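Local coordinates for soluble epoxide hydrolase (Bacillus megaterium, PDB 4INZ), which is a member of the epoxide hydrolase family, built on the alpha/beta hydrolase fold, at residues Ser51-His56 against Val111-Gly116. The protein carries 1 engineered substitution. Residues are numbered along the deposited sequence; the frame is centred on the assembly and turned at random.
Sequences SHIWRH and VVHDWG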
# COMPACT_ATOMS: atom_id res chain seq x y z
N SER A 51 4.19 -8.47 2.82
CA SER A 51 3.56 -9.32 1.82
C SER A 51 2.44 -10.20 2.38
O SER A 51 1.46 -10.49 1.68
CB SER A 51 4.62 -10.18 1.13
OG SER A 51 5.41 -10.87 2.09
N HIS A 52 2.58 -10.62 3.63
CA HIS A 52 1.63 -11.56 4.24
C HIS A 52 0.20 -11.00 4.29
O HIS A 52 -0.76 -11.76 4.37
CB HIS A 52 2.11 -11.92 5.65
CG HIS A 52 1.32 -13.02 6.31
ND1 HIS A 52 1.36 -14.33 5.88
CD2 HIS A 52 0.51 -13.00 7.39
CE1 HIS A 52 0.59 -15.07 6.67
NE2 HIS A 52 0.06 -14.28 7.59
N ILE A 53 0.04 -9.68 4.25
CA ILE A 53 -1.31 -9.12 4.36
C ILE A 53 -2.19 -9.59 3.20
O ILE A 53 -3.42 -9.60 3.30
CB ILE A 53 -1.32 -7.57 4.47
CG1 ILE A 53 -2.70 -7.09 4.92
CG2 ILE A 53 -0.91 -6.91 3.14
CD1 ILE A 53 -2.70 -5.65 5.38
N TRP A 54 -1.55 -10.01 2.11
CA TRP A 54 -2.27 -10.39 0.89
C TRP A 54 -2.57 -11.88 0.80
O TRP A 54 -3.05 -12.37 -0.23
CB TRP A 54 -1.46 -9.97 -0.34
CG TRP A 54 -1.23 -8.51 -0.43
CD1 TRP A 54 -0.04 -7.85 -0.27
CD2 TRP A 54 -2.21 -7.51 -0.70
NE1 TRP A 54 -0.22 -6.49 -0.44
CE2 TRP A 54 -1.54 -6.26 -0.71
CE3 TRP A 54 -3.59 -7.55 -0.96
CZ2 TRP A 54 -2.21 -5.06 -0.95
CZ3 TRP A 54 -4.25 -6.35 -1.21
CH2 TRP A 54 -3.56 -5.12 -1.20
N ARG A 55 -2.28 -12.61 1.87
CA ARG A 55 -2.37 -14.07 1.86
C ARG A 55 -3.67 -14.64 1.26
O ARG A 55 -3.64 -15.64 0.54
CB ARG A 55 -2.16 -14.62 3.27
CG ARG A 55 -3.19 -14.13 4.29
CD ARG A 55 -2.65 -14.27 5.72
NE ARG A 55 -3.61 -13.84 6.72
CZ ARG A 55 -3.81 -12.57 7.05
NH1 ARG A 55 -3.11 -11.61 6.46
NH2 ARG A 55 -4.72 -12.26 7.98
N HIS A 56 -4.81 -14.01 1.56
CA HIS A 56 -6.09 -14.53 1.09
C HIS A 56 -6.29 -14.32 -0.41
O HIS A 56 -6.97 -15.11 -1.07
CB HIS A 56 -7.25 -13.92 1.87
CG HIS A 56 -7.21 -14.22 3.33
ND1 HIS A 56 -7.37 -15.49 3.84
CD2 HIS A 56 -7.03 -13.40 4.40
CE1 HIS A 56 -7.28 -15.45 5.16
NE2 HIS A 56 -7.09 -14.19 5.53
N VAL A 111 -2.22 -4.36 -7.51
CA VAL A 111 -3.14 -4.35 -6.36
C VAL A 111 -2.44 -3.69 -5.18
O VAL A 111 -1.37 -4.12 -4.77
CB VAL A 111 -3.53 -5.79 -5.98
CG1 VAL A 111 -4.64 -5.79 -4.91
CG2 VAL A 111 -3.98 -6.54 -7.22
N VAL A 112 -3.04 -2.63 -4.63
CA VAL A 112 -2.27 -1.75 -3.75
C VAL A 112 -3.04 -1.29 -2.52
O VAL A 112 -4.27 -1.22 -2.54
CB VAL A 112 -1.77 -0.50 -4.53
CG1 VAL A 112 -0.92 -0.93 -5.73
CG2 VAL A 112 -2.94 0.35 -4.99
N HIS A 113 -2.30 -0.94 -1.46
CA HIS A 113 -2.89 -0.58 -0.17
C HIS A 113 -1.95 0.37 0.57
O HIS A 113 -0.74 0.15 0.59
CB HIS A 113 -3.11 -1.86 0.64
CG HIS A 113 -3.58 -1.65 2.05
ND1 HIS A 113 -4.75 -0.97 2.36
CD2 HIS A 113 -3.07 -2.08 3.22
CE1 HIS A 113 -4.92 -0.97 3.67
NE2 HIS A 113 -3.91 -1.64 4.22
N ASP A 114 -2.50 1.44 1.15
CA ASP A 114 -1.77 2.32 2.08
C ASP A 114 -0.54 2.93 1.38
O ASP A 114 -0.68 3.52 0.31
CB ASP A 114 -1.43 1.55 3.37
CG ASP A 114 -0.92 2.45 4.48
OD1 ASP A 114 -1.76 3.04 5.22
OD2 ASP A 114 0.31 2.56 4.64
N TRP A 115 0.66 2.78 1.95
CA TRP A 115 1.86 3.28 1.26
C TRP A 115 1.99 2.64 -0.12
O TRP A 115 2.44 3.28 -1.07
CB TRP A 115 3.15 3.05 2.08
CG TRP A 115 3.70 4.32 2.66
CD1 TRP A 115 3.67 4.71 3.97
CD2 TRP A 115 4.34 5.38 1.94
NE1 TRP A 115 4.26 5.95 4.11
CE2 TRP A 115 4.67 6.38 2.88
CE3 TRP A 115 4.66 5.58 0.60
CZ2 TRP A 115 5.31 7.57 2.52
CZ3 TRP A 115 5.30 6.76 0.24
CH2 TRP A 115 5.62 7.74 1.19
N GLY A 116 1.60 1.37 -0.23
CA GLY A 116 1.61 0.68 -1.50
C GLY A 116 0.72 1.37 -2.53
O GLY A 116 1.01 1.34 -3.72
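The Trp54 indole meets the segment Val111-Gly116 with the outer end of its six-membered ring, which has the carbonyl carbon of Val112 at its edge, 4.1 Å from CH2 and near the ring plane. Two side chains come in obliquely: Val111 CG1 lies 3.8 Å from Trp54 CZ3, and His113 CB lies 3.7 Å from Trp54 CZ2. One face of the indole is covered toward its rim by Ile53 CG2, its own neighbour in sequence. The His113 imidazole carries Asp114 CB over the centre of one face, 3.9 Å above the plane, while Ile53 CD1 approaches that ring obliquely, with the two side chains nearly perpendicular.

With CG opposite its carbonyl carbon (chi1 -61°), Trp54 sends the indole across to the strand end, where it and the Val111 side chain run alongside each other, pointing opposite ways. Five buried residues make the contact by van der Waals packing. Within the 51-56 turn, His52 O accepts from Arg55 N and Arg55 NH1, which reach it from opposite faces of its carbonyl plane.

The 3-10 turn leading into helix 55-61 thus packs on the C-terminal end of central strand 108-112. The sharp turn from there into helix 115-126, with Asp114 at a positive phi of 59° and Gly116 presenting no side chain to His113 O, is consistent with the nucleophile elbow of the alpha/beta hydrolase fold. Phe43 of strand 40-44 and Phe137 of strand 131-137 also meet the indole, and Gln287 of helix 286-289 touches Ile53, Trp54 and His113.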